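Local coordinates for protein N-terminus Plasma serine protease inhibitor (Homo sapiens, PDB 3DY0) that inhibits serine proteases of blood plasma and other body fluids in a heparin-dependent manner, binding them irreversibly through its reactive centre loop, at residues 175-185 and 196-206. Numbering follows the deposited sequence. Where two conformers were deposited one is given.
Sequences TSFNHKGTQEQ and RVPMMSREDQY
Phe177 and Met200 make the tight part of this contact: the methionine methyl CE sits over one face of the ring, 4.0 Å from its centroid, while SD approaches obliquely in a Met-aromatic contact. Phe177 CG lies beside its own backbone N (chi1 -78°), which lays the ring across the Met200 side chain and brings CD1 to 3.6 Å from Arg202 CB; Trp173 adds an edge-to-face partner. Further along, Gln183 pairs with Met199 and Gln185 with Val197 through two backbone hydrogen bonds each, among them Gln185 N to Val197 O at 2.9 Å. Between this ladder and the phenylalanine the chains part around an Asx turn at Asn178, and water enters. One water joins Asn178 N to Ser201 O, another links Asn178 O, Ser201 N and Thr182 OG1, which also hydrogen-bonds Glu321, and Ser201 OG reaches back to Gly181 O at 2.8 Å. The solvent-facing side chains are looser. Arg202, modelled in two conformers, gives Thr175 O a doubtful, weak and bent bond (124°) from NH2; the exposed Arg196 guanidinium lies over Glu184 O but bridges to Asp186. Loop 175-182 thus packs on strand 194-211 and leads into the antiparallel hairpin of strands 183-188 and 194-211 in the serpin fold.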
# COMPACT_ATOMS: atom_id res chain seq x y z
N THR A 175 -15.17 -18.24 2.92
CA THR A 175 -16.60 -18.47 2.86
C THR A 175 -17.21 -17.25 2.18
O THR A 175 -17.14 -16.14 2.71
CB THR A 175 -17.21 -18.62 4.26
OG1 THR A 175 -16.64 -19.76 4.91
CG2 THR A 175 -18.73 -18.78 4.17
N SER A 176 -17.80 -17.44 1.01
CA SER A 176 -18.40 -16.34 0.27
C SER A 176 -19.69 -15.83 0.89
O SER A 176 -20.31 -16.51 1.71
CB SER A 176 -18.68 -16.76 -1.17
OG SER A 176 -19.77 -17.67 -1.22
N PHE A 177 -20.08 -14.63 0.50
CA PHE A 177 -21.32 -14.02 0.96
C PHE A 177 -22.31 -14.53 -0.09
O PHE A 177 -21.94 -14.69 -1.26
CB PHE A 177 -21.24 -12.49 0.88
CG PHE A 177 -20.45 -11.85 1.99
CD1 PHE A 177 -21.06 -11.51 3.19
CD2 PHE A 177 -19.09 -11.58 1.83
CE1 PHE A 177 -20.33 -10.90 4.22
CE2 PHE A 177 -18.36 -10.97 2.85
CZ PHE A 177 -18.98 -10.63 4.05
N ASN A 178 -23.55 -14.80 0.30
CA ASN A 178 -24.53 -15.27 -0.67
C ASN A 178 -25.13 -14.06 -1.38
O ASN A 178 -25.61 -13.13 -0.72
CB ASN A 178 -25.63 -16.08 0.01
CG ASN A 178 -26.60 -16.71 -0.98
OD1 ASN A 178 -27.23 -16.01 -1.77
ND2 ASN A 178 -26.71 -18.03 -0.94
N HIS A 179 -25.10 -14.07 -2.71
CA HIS A 179 -25.63 -12.96 -3.49
C HIS A 179 -27.08 -12.62 -3.13
O HIS A 179 -27.49 -11.47 -3.21
CB HIS A 179 -25.53 -13.28 -4.99
CG HIS A 179 -24.15 -13.12 -5.54
ND1 HIS A 179 -23.53 -11.89 -5.66
CD2 HIS A 179 -23.26 -14.03 -5.99
CE1 HIS A 179 -22.32 -12.06 -6.17
NE2 HIS A 179 -22.13 -13.35 -6.38
N LYS A 180 -27.84 -13.64 -2.73
CA LYS A 180 -29.23 -13.45 -2.36
C LYS A 180 -29.33 -12.71 -1.03
O LYS A 180 -30.41 -12.30 -0.62
CB LYS A 180 -29.94 -14.80 -2.26
N GLY A 181 -28.20 -12.56 -0.36
CA GLY A 181 -28.18 -11.88 0.92
C GLY A 181 -27.75 -10.43 0.81
O GLY A 181 -27.59 -9.74 1.82
N THR A 182 -27.56 -9.95 -0.41
CA THR A 182 -27.15 -8.57 -0.61
C THR A 182 -28.35 -7.69 -0.92
O THR A 182 -29.11 -7.96 -1.86
CB THR A 182 -26.13 -8.46 -1.76
OG1 THR A 182 -25.01 -9.32 -1.48
CG2 THR A 182 -25.64 -7.03 -1.91
N GLN A 183 -28.53 -6.64 -0.13
CA GLN A 183 -29.65 -5.72 -0.30
C GLN A 183 -29.18 -4.28 -0.12
O GLN A 183 -28.20 -4.03 0.58
CB GLN A 183 -30.74 -6.04 0.72
CG GLN A 183 -31.34 -7.43 0.60
CD GLN A 183 -32.14 -7.63 -0.67
OE1 GLN A 183 -33.12 -6.93 -0.92
NE2 GLN A 183 -31.72 -8.60 -1.49
N GLU A 184 -29.88 -3.35 -0.76
CA GLU A 184 -29.53 -1.94 -0.65
C GLU A 184 -29.82 -1.42 0.75
O GLU A 184 -30.90 -1.66 1.30
CB GLU A 184 -30.31 -1.11 -1.68
CG GLU A 184 -29.96 -1.42 -3.12
CD GLU A 184 -28.54 -1.04 -3.48
OE1 GLU A 184 -27.79 -1.92 -3.96
OE2 GLU A 184 -28.17 0.14 -3.29
N GLN A 185 -28.86 -0.71 1.32
CA GLN A 185 -29.01 -0.15 2.65
C GLN A 185 -28.35 1.22 2.72
O GLN A 185 -27.56 1.58 1.85
CB GLN A 185 -28.38 -1.08 3.69
CG GLN A 185 -28.99 -2.48 3.74
CD GLN A 185 -30.43 -2.48 4.25
OE1 GLN A 185 -31.08 -3.53 4.29
NE2 GLN A 185 -30.93 -1.32 4.64
N ARG A 196 -26.52 5.42 -0.54
CA ARG A 196 -27.09 4.10 -0.75
C ARG A 196 -26.00 3.13 -1.20
O ARG A 196 -25.24 3.44 -2.12
CB ARG A 196 -28.19 4.18 -1.82
CG ARG A 196 -29.14 3.01 -1.85
CD ARG A 196 -30.01 2.99 -0.61
NE ARG A 196 -31.14 2.09 -0.76
CZ ARG A 196 -31.99 1.80 0.22
NH1 ARG A 196 -33.00 0.97 -0.00
NH2 ARG A 196 -31.82 2.33 1.42
N VAL A 197 -25.92 1.96 -0.57
CA VAL A 197 -24.89 0.99 -0.93
C VAL A 197 -25.42 -0.44 -0.91
O VAL A 197 -26.38 -0.74 -0.21
CB VAL A 197 -23.69 1.03 0.04
CG1 VAL A 197 -23.16 2.45 0.16
CG2 VAL A 197 -24.09 0.49 1.42
N PRO A 198 -24.80 -1.34 -1.69
CA PRO A 198 -25.25 -2.73 -1.70
C PRO A 198 -24.63 -3.31 -0.43
O PRO A 198 -23.42 -3.29 -0.28
CB PRO A 198 -24.60 -3.32 -2.95
CG PRO A 198 -24.19 -2.11 -3.77
CD PRO A 198 -23.78 -1.12 -2.73
N MET A 199 -25.46 -3.80 0.49
CA MET A 199 -24.95 -4.35 1.74
C MET A 199 -24.99 -5.87 1.72
O MET A 199 -26.06 -6.47 1.64
CB MET A 199 -25.79 -3.83 2.92
CG MET A 199 -25.26 -4.18 4.30
SD MET A 199 -23.75 -3.27 4.75
CE MET A 199 -24.42 -1.63 5.04
N MET A 200 -23.81 -6.49 1.78
CA MET A 200 -23.71 -7.94 1.78
C MET A 200 -23.95 -8.42 3.20
O MET A 200 -23.82 -7.65 4.15
CB MET A 200 -22.31 -8.39 1.35
CG MET A 200 -21.80 -7.72 0.09
SD MET A 200 -20.21 -8.40 -0.42
CE MET A 200 -19.14 -7.85 0.94
N SER A 201 -24.30 -9.69 3.35
CA SER A 201 -24.54 -10.22 4.68
C SER A 201 -24.34 -11.72 4.77
O SER A 201 -24.61 -12.45 3.82
CB SER A 201 -25.95 -9.88 5.15
OG SER A 201 -26.91 -10.62 4.41
N ARG A 202 -23.87 -12.17 5.93
CA ARG A 202 -23.64 -13.59 6.16
C ARG A 202 -23.52 -13.85 7.66
O ARG A 202 -22.71 -13.22 8.34
CB ARG A 202 -22.37 -14.05 5.45
CG ARG A 202 -22.09 -15.54 5.59
CD ARG A 202 -20.82 -15.80 6.38
NE ARG A 202 -19.61 -15.46 5.64
CZ ARG A 202 -18.38 -15.57 6.14
NH1 ARG A 202 -18.20 -16.00 7.38
NH2 ARG A 202 -17.33 -15.26 5.40
N GLU A 203 -24.33 -14.77 8.17
CA GLU A 203 -24.29 -15.12 9.58
C GLU A 203 -23.28 -16.26 9.64
O GLU A 203 -23.42 -17.25 8.91
CB GLU A 203 -25.65 -15.58 10.08
CG GLU A 203 -25.71 -15.76 11.59
CD GLU A 203 -27.06 -16.22 12.07
OE1 GLU A 203 -28.06 -15.52 11.83
OE2 GLU A 203 -27.12 -17.30 12.71
N ASP A 204 -22.27 -16.13 10.49
CA ASP A 204 -21.24 -17.15 10.58
C ASP A 204 -20.40 -16.89 11.82
O ASP A 204 -20.65 -15.94 12.56
CB ASP A 204 -20.36 -17.06 9.33
CG ASP A 204 -19.53 -18.32 9.08
OD1 ASP A 204 -19.60 -19.26 9.90
OD2 ASP A 204 -18.81 -18.35 8.06
N GLN A 205 -19.41 -17.75 12.05
CA GLN A 205 -18.51 -17.56 13.17
C GLN A 205 -17.36 -16.72 12.63
O GLN A 205 -16.84 -17.01 11.56
CB GLN A 205 -17.97 -18.90 13.67
CG GLN A 205 -17.05 -18.76 14.87
CD GLN A 205 -16.34 -20.06 15.20
OE1 GLN A 205 -15.44 -20.49 14.48
NE2 GLN A 205 -16.75 -20.70 16.29
N TYR A 206 -16.97 -15.69 13.37
CA TYR A 206 -15.89 -14.81 12.95
C TYR A 206 -14.96 -14.46 14.09
O TYR A 206 -15.37 -14.47 15.26
CB TYR A 206 -16.43 -13.47 12.44
CG TYR A 206 -17.34 -13.51 11.24
CD1 TYR A 206 -16.84 -13.36 9.95
CD2 TYR A 206 -18.72 -13.61 11.41
CE1 TYR A 206 -17.69 -13.32 8.85
CE2 TYR A 206 -19.58 -13.56 10.32
CZ TYR A 206 -19.06 -13.41 9.04
OH TYR A 206 -19.92 -13.34 7.97
O HOH W 1 -14.37 -15.97 4.61
O HOH W 2 -16.52 -13.72 3.67
O HOH W 3 -24.55 -11.06 0.67
O HOH W 4 -24.10 -14.82 2.93
O HOH W 5 -28.09 -7.44 3.27
O HOH W 6 -26.15 1.49 -4.28